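Local coordinates for lipid II:glycine glycyltransferase (Staphylococcus aureus, PDB 6SNR), which probably attaches the first glycine of the pentaglycine cross-bridge to the lysine of peptidoglycan precursor lipid II, taking it from glycyl-tRNA, at residues 186-192 with 213-218. Numbering follows the deposited sequence.
Sequences REGLKTF and FENIYD
Arg186 lays one face of its guanidinium over the carboxylate of Glu214, the two planes stacked 13° apart, and turns an edge to Asp218. Its chain runs extended from CG to NE, with CG anti to the backbone N (chi1 -169°), which carries the charged end across to helix 210-220. There Arg186 grips Asp218 side-on: its NE donates to Asp218 OD1 at 2.8 Å and its NH1 to Asp218 OD2 at 2.9 Å, each oxygen using its syn lone pair, both nearly in the guanidinium plane. The salt bridge to Glu214 is electrostatic, without a hydrogen bond: Glu214 OE2, 3.5 Å from Arg186 NH2, lies well out of that plane and no N-H points at it. A water donates to both this OE2 and Arg186 O, tying the carboxylate to the turn leading into helix 189-202. Beneath the ions, Leu189 rests CD1 on Glu214 CG (3.7 Å) and on Tyr217 CB (3.9 Å). Deeper still, Phe192 and Phe213 form a T-shaped pair, planes at 85°, with CE2 of Phe192 3.8 Å above the ring plane of Phe213, over its centre. Leu228 of strand 226-233 meets Leu189, Phe192 and Tyr217, while Leu308 of strand 302-312 touches both phenylalanines, so the two helices pack together on the sheet. The contact thus grades from an apolar, aromatic floor to a salt-bridge network at the surface, where one arginine facing two acids would probably favour their carboxylate forms, and the paired bonds to Asp218 limit the rotation of its guanidinium.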
ATOM      1  N   ARG A 186      -3.133  10.554 -13.769  1.00 24.89           N
ATOM      2  CA  ARG A 186      -4.257  11.197 -13.116  1.00 25.59           C
ATOM      3  C   ARG A 186      -5.612  10.912 -13.768  1.00 26.43           C
ATOM      4  O   ARG A 186      -6.615  10.728 -13.070  1.00 25.72           O
ATOM      5  CB  ARG A 186      -4.022  12.712 -13.045  1.00 27.34           C
ATOM      6  CG  ARG A 186      -5.012  13.424 -12.164  1.00 28.85           C
ATOM      7  CD  ARG A 186      -4.755  14.940 -12.209  1.00 30.40           C
ATOM      8  NE  ARG A 186      -5.423  15.640 -11.127  1.00 33.38           N
ATOM      9  CZ  ARG A 186      -6.589  16.289 -11.192  1.00 34.43           C
ATOM     10  NH1 ARG A 186      -7.062  16.886 -10.108  1.00 34.56           N
ATOM     11  NH2 ARG A 186      -7.316  16.311 -12.308  1.00 35.26           N
ATOM     12  N   GLU A 187      -5.646  10.893 -15.101  1.00 31.61           N
ATOM     13  CA  GLU A 187      -6.888  10.592 -15.823  1.00 32.97           C
ATOM     14  C   GLU A 187      -7.414   9.187 -15.467  1.00 28.17           C
ATOM     15  O   GLU A 187      -8.619   8.969 -15.455  1.00 29.23           O
ATOM     16  CB  GLU A 187      -6.703  10.738 -17.336  1.00 37.84           C
ATOM     17  CG  GLU A 187      -8.019  10.818 -18.098  1.00 46.94           C
ATOM     18  CD  GLU A 187      -8.771  12.118 -17.824  1.00 52.01           C
ATOM     19  OE1 GLU A 187      -8.207  13.201 -18.109  1.00 58.72           O
ATOM     20  OE2 GLU A 187      -9.920  12.057 -17.325  1.00 53.87           O
ATOM     21  N   GLY A 188      -6.501   8.283 -15.116  1.00 25.91           N
ATOM     22  CA  GLY A 188      -6.862   6.932 -14.632  1.00 26.38           C
ATOM     23  C   GLY A 188      -7.710   6.900 -13.373  1.00 24.79           C
ATOM     24  O   GLY A 188      -8.387   5.882 -13.041  1.00 22.99           O
ATOM     25  N   LEU A 189      -7.717   8.002 -12.610  1.00 25.11           N
ATOM     26  CA  LEU A 189      -8.472   8.014 -11.369  1.00 25.23           C
ATOM     27  C   LEU A 189      -9.985   7.925 -11.575  1.00 26.42           C
ATOM     28  O   LEU A 189     -10.700   7.592 -10.646  1.00 26.58           O
ATOM     29  CB  LEU A 189      -8.134   9.247 -10.482  1.00 25.70           C
ATOM     30  CG  LEU A 189      -6.695   9.216  -9.938  1.00 28.07           C
ATOM     31  CD1 LEU A 189      -6.266  10.598  -9.417  1.00 27.10           C
ATOM     32  CD2 LEU A 189      -6.454   8.139  -8.880  1.00 28.60           C
ATOM     33  N   LYS A 190     -10.476   8.251 -12.781  1.00 30.07           N
ATOM     34  CA  LYS A 190     -11.910   8.156 -13.052  1.00 31.73           C
ATOM     35  C   LYS A 190     -12.331   6.703 -13.130  1.00 26.25           C
ATOM     36  O   LYS A 190     -13.291   6.327 -12.478  1.00 29.63           O
ATOM     37  CB  LYS A 190     -12.324   8.900 -14.319  1.00 36.88           C
ATOM     38  CG  LYS A 190     -12.433  10.411 -14.142  1.00 42.64           C
ATOM     39  CD  LYS A 190     -12.893  11.117 -15.415  1.00 46.26           C
ATOM     40  CE  LYS A 190     -14.226  10.573 -15.923  1.00 49.79           C
ATOM     41  NZ  LYS A 190     -14.856  11.437 -16.968  1.00 53.17           N
ATOM     42  N   THR A 191     -11.520   5.893 -13.803  1.00 28.66           N
ATOM     43  CA  THR A 191     -11.657   4.427 -13.778  1.00 27.70           C
ATOM     44  C   THR A 191     -11.541   3.894 -12.345  1.00 26.81           C
ATOM     45  O   THR A 191     -12.368   3.100 -11.864  1.00 26.20           O
ATOM     46  CB  THR A 191     -10.619   3.777 -14.727  1.00 26.60           C
ATOM     47  OG1 THR A 191     -10.879   4.199 -16.087  1.00 29.29           O
ATOM     48  CG2 THR A 191     -10.698   2.225 -14.647  1.00 26.85           C
ATOM     49  N   PHE A 192     -10.519   4.335 -11.620  1.00 23.99           N
ATOM     50  CA  PHE A 192     -10.377   3.881 -10.240  1.00 23.76           C
ATOM     51  C   PHE A 192     -11.575   4.166  -9.343  1.00 26.22           C
ATOM     52  O   PHE A 192     -12.019   3.347  -8.546  1.00 23.88           O
ATOM     53  CB  PHE A 192      -9.122   4.534  -9.641  1.00 23.98           C
ATOM     54  CG  PHE A 192      -8.809   4.042  -8.271  1.00 23.35           C
ATOM     55  CD1 PHE A 192      -8.375   2.745  -8.085  1.00 23.93           C
ATOM     56  CD2 PHE A 192      -8.980   4.864  -7.164  1.00 25.16           C
ATOM     57  CE1 PHE A 192      -8.076   2.272  -6.838  1.00 22.20           C
ATOM     58  CE2 PHE A 192      -8.713   4.377  -5.895  1.00 24.59           C
ATOM     59  CZ  PHE A 192      -8.253   3.092  -5.722  1.00 23.98           C
ATOM     60  N   PHE A 213      -9.507  11.070  -4.032  1.00 28.00           N
ATOM     61  CA  PHE A 213      -8.308  10.420  -4.533  1.00 25.78           C
ATOM     62  C   PHE A 213      -7.381  11.385  -5.285  1.00 23.44           C
ATOM     63  O   PHE A 213      -6.157  11.281  -5.223  1.00 25.29           O
ATOM     64  CB  PHE A 213      -8.706   9.169  -5.352  1.00 24.99           C
ATOM     65  CG  PHE A 213      -9.459   8.164  -4.546  1.00 26.39           C
ATOM     66  CD1 PHE A 213      -8.834   7.498  -3.503  1.00 27.31           C
ATOM     67  CD2 PHE A 213     -10.786   7.882  -4.804  1.00 29.99           C
ATOM     68  CE1 PHE A 213      -9.526   6.601  -2.722  1.00 27.76           C
ATOM     69  CE2 PHE A 213     -11.477   6.972  -4.031  1.00 29.90           C
ATOM     70  CZ  PHE A 213     -10.851   6.325  -2.991  1.00 30.28           C
ATOM     71  N   GLU A 214      -7.954  12.341  -6.013  1.00 22.85           N
ATOM     72  CA  GLU A 214      -7.174  13.333  -6.690  1.00 24.51           C
ATOM     73  C   GLU A 214      -6.332  14.168  -5.686  1.00 22.17           C
ATOM     74  O   GLU A 214      -5.208  14.477  -5.973  1.00 21.77           O
ATOM     75  CB  GLU A 214      -8.100  14.228  -7.532  1.00 27.80           C
ATOM     76  CG  GLU A 214      -8.459  13.584  -8.870  1.00 29.20           C
ATOM     77  CD  GLU A 214      -9.521  14.349  -9.639  1.00 34.67           C
ATOM     78  OE1 GLU A 214     -10.279  15.136  -9.024  1.00 32.72           O
ATOM     79  OE2 GLU A 214      -9.619  14.113 -10.858  1.00 33.68           O
ATOM     80  N   ASN A 215      -6.898  14.444  -4.535  1.00 23.65           N
ATOM     81  CA  ASN A 215      -6.233  15.250  -3.494  1.00 23.83           C
ATOM     82  C   ASN A 215      -4.962  14.562  -3.005  1.00 25.17           C
ATOM     83  O   ASN A 215      -3.895  15.153  -2.934  1.00 28.73           O
ATOM     84  CB  ASN A 215      -7.185  15.411  -2.339  1.00 23.44           C
ATOM     85  CG  ASN A 215      -6.606  16.235  -1.207  1.00 24.48           C
ATOM     86  OD1 ASN A 215      -6.232  17.383  -1.416  1.00 25.97           O
ATOM     87  ND2 ASN A 215      -6.575  15.666  -0.005  1.00 26.04           N
ATOM     88  N   ILE A 216      -5.073  13.274  -2.767  1.00 24.55           N
ATOM     89  CA  ILE A 216      -3.866  12.506  -2.403  1.00 25.68           C
ATOM     90  C   ILE A 216      -2.874  12.364  -3.574  1.00 25.84           C
ATOM     91  O   ILE A 216      -1.644  12.621  -3.489  1.00 25.38           O
ATOM     92  CB  ILE A 216      -4.271  11.151  -1.757  1.00 30.91           C
ATOM     93  CG1 ILE A 216      -5.180  10.305  -2.646  1.00 36.36           C
ATOM     94  CG2 ILE A 216      -5.037  11.352  -0.458  1.00 32.04           C
ATOM     95  CD1 ILE A 216      -5.748   9.087  -1.944  1.00 38.12           C
ATOM     96  N   TYR A 217      -3.372  11.972  -4.732  1.00 21.57           N
ATOM     97  CA  TYR A 217      -2.491  11.737  -5.833  1.00 22.95           C
ATOM     98  C   TYR A 217      -1.679  12.954  -6.305  1.00 24.60           C
ATOM     99  O   TYR A 217      -0.462  12.854  -6.550  1.00 27.20           O
ATOM    100  CB  TYR A 217      -3.322  11.116  -6.981  1.00 22.85           C
ATOM    101  CG  TYR A 217      -2.531  10.677  -8.197  1.00 24.65           C
ATOM    102  CD1 TYR A 217      -1.996   9.387  -8.288  1.00 24.04           C
ATOM    103  CD2 TYR A 217      -2.350  11.517  -9.271  1.00 27.14           C
ATOM    104  CE1 TYR A 217      -1.277   8.985  -9.409  1.00 25.36           C
ATOM    105  CE2 TYR A 217      -1.649  11.122 -10.405  1.00 28.08           C
ATOM    106  CZ  TYR A 217      -1.116   9.839 -10.481  1.00 26.62           C
ATOM    107  OH  TYR A 217      -0.427   9.423 -11.610  1.00 26.14           O
ATOM    108  N   ASP A 218      -2.348  14.099  -6.447  1.00 25.54           N
ATOM    109  CA  ASP A 218      -1.751  15.305  -6.977  1.00 25.59           C
ATOM    110  C   ASP A 218      -0.622  15.859  -6.111  1.00 26.80           C
ATOM    111  O   ASP A 218       0.284  16.518  -6.609  1.00 32.32           O
ATOM    112  CB  ASP A 218      -2.814  16.404  -7.104  1.00 25.82           C
ATOM    113  CG  ASP A 218      -3.829  16.157  -8.212  1.00 30.14           C
ATOM    114  OD1 ASP A 218      -3.629  15.274  -9.074  1.00 29.79           O
ATOM    115  OD2 ASP A 218      -4.863  16.860  -8.193  1.00 31.96           O
TER
HETATM  116  O   HOH W   1      -9.066  12.489 -12.927  1.00 33.27           O